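Local coordinates for ciona betagamma-crystallin (PDB 2BV2), which binds two calcium ions in a single betagamma-crystallin domain and serves as a structural component of the neuroectodermal visual system, at residues A[45-50]-A[54-59]; A[65-68]-A[73-76]. All blocks are in the same frame, centred on the assembly; numbering follows the deposited sequence.

Contact 1 of 2, residues A[45-50]-A[54-59]; sequences FVFDDE and GPSYKL. With CA (calcium ion), chain D.
Pro55 O receives the backbone N of Asp48 at 2.8 Å, and the same carbonyl is approached at 3.2 Å by Phe47 CA in a CA-H...O contact, so two donors from adjacent residues converge on one oxygen. Two residues further along, Val46 and Tyr57 form an antiparallel hydrogen-bonded pair: Val46 N gives to Tyr57 O almost straight (163° at the hydrogen), while the return bond from Tyr57 N to Val46 O is more bent (133°). A side-chain bond runs diagonally across the same strands. The hydroxyl of Tyr57 donates to Asp48 OD2 over 3.1 Å, coming from above the carboxylate plane, while Asp48 OD1 sits at the ring's edge, 3.5 Å from Tyr57 CE2. With CG set beside the backbone N (chi1 -48°), the ring leans back past Val46 O to get there. This hairpin opens the second Greek key motif of the betagamma-crystallin domain, and where it turns its corner the main chain binds metal: Asp48 O is 2.3 Å from a calcium ion that Asp32, Glu76 and Ser78 also ligate. Replacing Tyr57 by a phenylalanine would probably cost the Asp48 carboxylate its hydroxyl partner and leave it freer to turn beside the calcium loop. On the face that carries Val46 and Tyr57, Val46 CG2 rests against Tyr57 CB and Val46 CG1 against Leu59 CD2; Leu59 also reaches strand 36-41 of the other sheet. The reverse face bears Phe45, Phe47, Ser56 and Lys58. There the extended Lys58 chain passes the Phe45 ring at a slant, CG 3.7 Å from Phe45 CE1, before its end leads away, and Ser56 CB lies 3.5 Å from Phe47 CE1.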
ATOM      1  N   PHE A  45      -1.786  -6.158  -5.006  1.00 13.32           N
ATOM      2  CA  PHE A  45      -0.385  -6.418  -4.755  1.00 11.97           C
ATOM      3  C   PHE A  45       0.301  -5.085  -4.510  1.00 12.77           C
ATOM      4  O   PHE A  45       0.154  -4.146  -5.288  1.00 14.86           O
ATOM      5  CB  PHE A  45       0.265  -7.108  -5.957  1.00 16.26           C
ATOM      6  CG  PHE A  45      -0.177  -8.533  -6.142  1.00 17.37           C
ATOM      7  CD1 PHE A  45       0.438  -9.564  -5.450  1.00 22.00           C
ATOM      8  CD2 PHE A  45      -1.205  -8.841  -7.019  1.00 20.67           C
ATOM      9  CE1 PHE A  45       0.035 -10.882  -5.624  1.00 21.85           C
ATOM     10  CE2 PHE A  45      -1.612 -10.162  -7.202  1.00 22.05           C
ATOM     11  CZ  PHE A  45      -0.993 -11.178  -6.497  1.00 22.25           C
ATOM     12  N   VAL A  46       1.079  -5.010  -3.445  1.00 11.01           N
ATOM     13  CA  VAL A  46       1.833  -3.809  -3.169  1.00 11.54           C
ATOM     14  C   VAL A  46       3.313  -4.165  -3.254  1.00 12.73           C
ATOM     15  O   VAL A  46       3.704  -5.252  -2.875  1.00 14.58           O
ATOM     16  CB  VAL A  46       1.461  -3.180  -1.799  1.00 13.05           C
ATOM     17  CG1 VAL A  46      -0.005  -2.775  -1.802  1.00 13.52           C
ATOM     18  CG2 VAL A  46       1.773  -4.116  -0.656  1.00 16.38           C
ATOM     19  N   PHE A  47       4.111  -3.236  -3.771  1.00 11.05           N
ATOM     20  CA  PHE A  47       5.496  -3.497  -4.121  1.00 11.04           C
ATOM     21  C   PHE A  47       6.426  -2.471  -3.497  1.00 12.03           C
ATOM     22  O   PHE A  47       6.093  -1.296  -3.452  1.00 11.09           O
ATOM     23  CB  PHE A  47       5.664  -3.396  -5.630  1.00 13.21           C
ATOM     24  CG  PHE A  47       4.821  -4.353  -6.415  1.00 10.81           C
ATOM     25  CD1 PHE A  47       5.361  -5.534  -6.891  1.00 15.06           C
ATOM     26  CD2 PHE A  47       3.508  -4.037  -6.757  1.00 12.15           C
ATOM     27  CE1 PHE A  47       4.596  -6.409  -7.632  1.00 14.98           C
ATOM     28  CE2 PHE A  47       2.743  -4.906  -7.503  1.00 13.81           C
ATOM     29  CZ  PHE A  47       3.283  -6.082  -7.946  1.00 14.45           C
ATOM     30  N   ASP A  48       7.612  -2.919  -3.072  1.00 11.57           N
ATOM     31  CA  ASP A  48       8.636  -2.020  -2.535  1.00  9.63           C
ATOM     32  C   ASP A  48       9.478  -1.247  -3.564  1.00  9.24           C
ATOM     33  O   ASP A  48      10.164  -0.297  -3.175  1.00 11.85           O
ATOM     34  CB  ASP A  48       9.561  -2.769  -1.577  1.00 13.41           C
ATOM     35  CG  ASP A  48       8.860  -3.167  -0.293  1.00 16.82           C
ATOM     36  OD1 ASP A  48       7.719  -2.707  -0.061  1.00 19.95           O
ATOM     37  OD2 ASP A  48       9.450  -3.939   0.489  1.00 21.53           O
ATOM     38  N   ASP A  49       9.448  -1.635  -4.843  1.00 10.22           N
ATOM     39  CA  ASP A  49      10.025  -0.817  -5.904  1.00  9.73           C
ATOM     40  C   ASP A  49       8.911  -0.212  -6.741  1.00 10.64           C
ATOM     41  O   ASP A  49       7.751  -0.652  -6.685  1.00 10.53           O
ATOM     42  CB  ASP A  49      10.967  -1.609  -6.831  1.00 11.41           C
ATOM     43  CG  ASP A  49      12.250  -2.071  -6.142  1.00 15.99           C
ATOM     44  OD1 ASP A  49      12.510  -1.662  -4.973  1.00 15.43           O
ATOM     45  OD2 ASP A  49      13.002  -2.843  -6.805  1.00 13.63           O
ATOM     46  N   GLU A  50       9.277   0.812  -7.512  1.00 10.85           N
ATOM     47  CA  GLU A  50       8.368   1.412  -8.483  1.00 14.04           C
ATOM     48  C   GLU A  50       8.159   0.425  -9.630  1.00 11.85           C
ATOM     49  O   GLU A  50       8.938  -0.515  -9.815  1.00 13.77           O
ATOM     50  CB  GLU A  50       8.938   2.724  -9.013  1.00 16.21           C
ATOM     51  CG  GLU A  50       9.167   3.790  -7.948  1.00 18.74           C
ATOM     52  CD  GLU A  50       9.752   5.069  -8.527  1.00 22.37           C
ATOM     53  OE1 GLU A  50      10.323   5.881  -7.758  1.00 24.72           O
ATOM     54  OE2 GLU A  50       9.646   5.250  -9.755  1.00 27.12           O
ATOM     55  N   GLY A  54      10.271  -5.249  -7.422  1.00  8.69           N
ATOM     56  CA  GLY A  54      10.797  -5.366  -6.049  1.00 10.45           C
ATOM     57  C   GLY A  54       9.900  -6.258  -5.186  1.00 10.02           C
ATOM     58  O   GLY A  54       8.897  -6.798  -5.656  1.00 13.08           O
ATOM     59  N   PRO A  55      10.259  -6.425  -3.906  1.00 12.81           N
ATOM     60  CA  PRO A  55       9.470  -7.221  -2.976  1.00 14.02           C
ATOM     61  C   PRO A  55       7.965  -6.927  -3.109  1.00  9.95           C
ATOM     62  O   PRO A  55       7.574  -5.763  -3.126  1.00 11.89           O
ATOM     63  CB  PRO A  55      10.005  -6.777  -1.621  1.00 13.43           C
ATOM     64  CG  PRO A  55      11.424  -6.459  -1.883  1.00 15.76           C
ATOM     65  CD  PRO A  55      11.462  -5.864  -3.267  1.00 16.72           C
ATOM     66  N   SER A  56       7.147  -7.976  -3.204  1.00 12.71           N
ATOM     67  CA  SER A  56       5.707  -7.824  -3.452  1.00 13.69           C
ATOM     68  C   SER A  56       4.919  -8.540  -2.355  1.00 11.73           C
ATOM     69  O   SER A  56       5.409  -9.494  -1.737  1.00 12.24           O
ATOM     70  CB  SER A  56       5.303  -8.364  -4.827  1.00 16.21           C
ATOM     71  OG  SER A  56       5.378  -9.774  -4.872  1.00 24.05           O
ATOM     72  N   TYR A  57       3.706  -8.054  -2.124  1.00 10.87           N
ATOM     73  CA  TYR A  57       2.867  -8.513  -1.020  1.00  9.81           C
ATOM     74  C   TYR A  57       1.416  -8.517  -1.470  1.00 12.06           C
ATOM     75  O   TYR A  57       0.929  -7.510  -2.003  1.00 13.06           O
ATOM     76  CB  TYR A  57       3.024  -7.626   0.212  1.00 12.20           C
ATOM     77  CG  TYR A  57       4.460  -7.351   0.574  1.00 10.04           C
ATOM     78  CD1 TYR A  57       5.199  -8.261   1.295  1.00 13.64           C
ATOM     79  CD2 TYR A  57       5.069  -6.160   0.211  1.00 13.59           C
ATOM     80  CE1 TYR A  57       6.506  -8.008   1.622  1.00 15.54           C
ATOM     81  CE2 TYR A  57       6.365  -5.899   0.550  1.00 11.68           C
ATOM     82  CZ  TYR A  57       7.076  -6.827   1.246  1.00 11.64           C
ATOM     83  OH  TYR A  57       8.375  -6.594   1.584  1.00 17.57           O
ATOM     84  N   LYS A  58       0.736  -9.646  -1.253  1.00 15.28           N
ATOM     85  CA  LYS A  58      -0.662  -9.805  -1.622  1.00 14.83           C
ATOM     86  C   LYS A  58      -1.581  -9.469  -0.457  1.00 11.97           C
ATOM     87  O   LYS A  58      -1.395  -9.947   0.669  1.00 13.90           O
ATOM     88  CB  LYS A  58      -0.917 -11.244  -2.053  1.00 16.72           C
ATOM     89  CG  LYS A  58      -2.234 -11.460  -2.773  1.00 19.98           C
ATOM     90  CD  LYS A  58      -2.397 -12.944  -3.076  1.00 21.78           C
ATOM     91  CE  LYS A  58      -3.710 -13.234  -3.728  1.00 25.09           C
ATOM     92  NZ  LYS A  58      -3.935 -14.697  -3.780  1.00 27.69           N
ATOM     93  N   LEU A  59      -2.596  -8.669  -0.753  1.00 11.88           N
ATOM     94  CA  LEU A  59      -3.489  -8.119   0.256  1.00 15.25           C
ATOM     95  C   LEU A  59      -4.881  -8.328  -0.241  1.00 13.76           C
ATOM     96  O   LEU A  59      -5.172  -8.005  -1.397  1.00 15.80           O
ATOM     97  CB  LEU A  59      -3.277  -6.610   0.388  1.00 15.15           C
ATOM     98  CG  LEU A  59      -2.223  -6.060   1.330  1.00 21.41           C
ATOM     99  CD1 LEU A  59      -0.947  -6.825   1.283  1.00 22.21           C
ATOM    100  CD2 LEU A  59      -2.030  -4.590   0.980  1.00 20.42           C
TER
HETATM  101 CA    CA D 102      10.257   1.659  -1.963  1.00 20.30          CA

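Contact 2 of 2, residues A[65-68]-A[73-76]; sequences PNPG and NDDE. With CA (calcium ion), chain D; CA (calcium ion), chain C.
Pro67 CG is pressed against the backbone of Asp74, 3.5 Å from its CA, and the proline ring and the aspartate side chain meet at a slant. The ring thus touches with two carbons: CB lies 3.7 Å from Asn73 C, while CG also approaches Asp74 OD1 at 3.6 Å. Asp74 swings its carboxylate clear of its own nitrogen (CG anti to N, chi1 -171°), which sets OD1 beside the ring and within a hydrogen bond of Ser35. Its other oxygen, OD2, accepts a hydrogen bond from a water 2.8 Å away, and that water is itself a ligand of a calcium ion. Asp74 is thus a second-shell residue, bonded to two of the ion's ligands, and probably steadies the water and Ser35. Asp75 binds the same ion directly through OD1 at 2.5 Å, together with Glu7, Ile33 and Ser35. Glu76 gives its backbone O to the second calcium; this split between neighbours follows the family's N/D-N/D-X-X-S/T-S motif, and OE1, curled back by a bend at chi2, is an additional ligand. Both segments belong to the long connection between strand 62-64, at the edge of the four-stranded sheet, and strand 79-82, at the edge of the three-stranded one.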
ATOM      1  N   PRO A  65      -2.781  -3.192  10.154  1.00 11.12           N
ATOM      2  CA  PRO A  65      -2.401  -2.073  11.019  1.00 10.40           C
ATOM      3  C   PRO A  65      -0.912  -1.724  11.090  1.00 11.98           C
ATOM      4  O   PRO A  65      -0.565  -0.671  11.628  1.00 12.46           O
ATOM      5  CB  PRO A  65      -2.911  -2.515  12.399  1.00 14.70           C
ATOM      6  CG  PRO A  65      -2.904  -3.988  12.360  1.00 14.44           C
ATOM      7  CD  PRO A  65      -3.212  -4.375  10.935  1.00 13.28           C
ATOM      8  N   ASN A  66      -0.049  -2.601  10.589  1.00 12.73           N
ATOM      9  CA  ASN A  66       1.390  -2.320  10.506  1.00 10.85           C
ATOM     10  C   ASN A  66       2.009  -3.143   9.375  1.00  9.64           C
ATOM     11  O   ASN A  66       1.363  -4.060   8.861  1.00 13.17           O
ATOM     12  CB  ASN A  66       2.058  -2.597  11.841  1.00 11.57           C
ATOM     13  CG  ASN A  66       1.716  -3.951  12.371  1.00 12.79           C
ATOM     14  OD1 ASN A  66       1.772  -4.918  11.646  1.00 14.68           O
ATOM     15  ND2 ASN A  66       1.334  -4.025  13.647  1.00 20.62           N
ATOM     16  N   PRO A  67       3.240  -2.800   8.950  1.00 11.03           N
ATOM     17  CA  PRO A  67       3.803  -3.526   7.805  1.00 10.35           C
ATOM     18  C   PRO A  67       3.998  -5.044   8.045  1.00  9.20           C
ATOM     19  O   PRO A  67       3.818  -5.855   7.115  1.00 14.85           O
ATOM     20  CB  PRO A  67       5.134  -2.807   7.546  1.00 12.62           C
ATOM     21  CG  PRO A  67       4.995  -1.462   8.209  1.00 12.00           C
ATOM     22  CD  PRO A  67       4.134  -1.725   9.416  1.00 12.32           C
ATOM     23  N   GLY A  68       4.293  -5.434   9.278  1.00 12.48           N
ATOM     24  CA  GLY A  68       4.375  -6.855   9.631  1.00 12.96           C
ATOM     25  C   GLY A  68       3.118  -7.625   9.287  1.00 12.93           C
ATOM     26  O   GLY A  68       3.197  -8.808   8.950  1.00 13.27           O
ATOM     27  N   ASN A  73       8.023  -4.239   5.063  1.00 17.49           N
ATOM     28  CA  ASN A  73       8.899  -3.296   5.739  1.00 17.82           C
ATOM     29  C   ASN A  73       8.227  -1.925   5.818  1.00 17.60           C
ATOM     30  O   ASN A  73       7.460  -1.547   4.932  1.00 19.58           O
ATOM     31  CB  ASN A  73      10.210  -3.139   4.942  1.00 17.56           C
ATOM     32  CG  ASN A  73      11.089  -4.391   4.966  1.00 21.13           C
ATOM     33  OD1 ASN A  73      11.232  -5.041   5.994  1.00 23.63           O
ATOM     34  ND2 ASN A  73      11.710  -4.709   3.823  1.00 21.18           N
ATOM     35  N   ASP A  74       8.521  -1.183   6.879  1.00 15.79           N
ATOM     36  CA  ASP A  74       7.943   0.142   7.075  1.00 12.10           C
ATOM     37  C   ASP A  74       8.537   1.112   6.081  1.00  9.14           C
ATOM     38  O   ASP A  74       9.717   1.015   5.775  1.00 13.24           O
ATOM     39  CB  ASP A  74       8.224   0.650   8.493  1.00 15.31           C
ATOM     40  CG  ASP A  74       7.467   1.911   8.799  1.00 16.72           C
ATOM     41  OD1 ASP A  74       6.261   1.935   8.518  1.00 16.61           O
ATOM     42  OD2 ASP A  74       8.074   2.888   9.285  1.00 22.46           O
ATOM     43  N   ASP A  75       7.710   2.029   5.566  1.00 10.36           N
ATOM     44  CA  ASP A  75       8.218   3.148   4.774  1.00 10.53           C
ATOM     45  C   ASP A  75       8.976   2.662   3.529  1.00 13.26           C
ATOM     46  O   ASP A  75      10.060   3.168   3.221  1.00 12.44           O
ATOM     47  CB  ASP A  75       9.123   4.065   5.622  1.00 13.01           C
ATOM     48  CG  ASP A  75       8.347   5.109   6.396  1.00 15.28           C
ATOM     49  OD1 ASP A  75       7.119   4.944   6.551  1.00 10.37           O
ATOM     50  OD2 ASP A  75       8.974   6.120   6.836  1.00 13.96           O
ATOM     51  N   GLU A  76       8.378   1.699   2.827  1.00 10.55           N
ATOM     52  CA  GLU A  76       8.985   1.092   1.638  1.00 12.76           C
ATOM     53  C   GLU A  76       8.077   0.874   0.438  1.00 11.60           C
ATOM     54  O   GLU A  76       8.564   0.597  -0.651  1.00 10.87           O
ATOM     55  CB  GLU A  76       9.644  -0.244   1.998  1.00 14.69           C
ATOM     56  CG  GLU A  76      10.747  -0.676   1.047  1.00 24.19           C
ATOM     57  CD  GLU A  76      11.782   0.395   0.839  1.00 28.75           C
ATOM     58  OE1 GLU A  76      12.017   0.794  -0.342  1.00 25.02           O
ATOM     59  OE2 GLU A  76      12.324   0.860   1.872  1.00 32.22           O
TER
HETATM   60 CA    CA D 102      10.257   1.659  -1.963  1.00 20.30          CA
HETATM   61 CA    CA C 101       5.256   5.910   7.838  1.00  9.62          CA
HETATM   62  O   HOH W   1       6.980   5.509   9.355  1.00 12.80           O

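How the contacts relate
Contact 1 closes the hairpin of strands 44-47 and 56-59, and contact 2 follows it in the chain, within the connection that leads to strand 79-82; their centres are 11 Å apart. They meet where Asp48 CG packs 3.4 Å from Glu76 CG, and both supply one calcium ion: 45-50 through a main-chain oxygen, 73-76 through a main-chain and a side-chain oxygen. Contact 2 alone extends to the other calcium, which lies about 12 Å from the side chain of Asp48. Asp75 and Glu76, adjacent in sequence, serve one ion each, whereas the hairpin contributes to one.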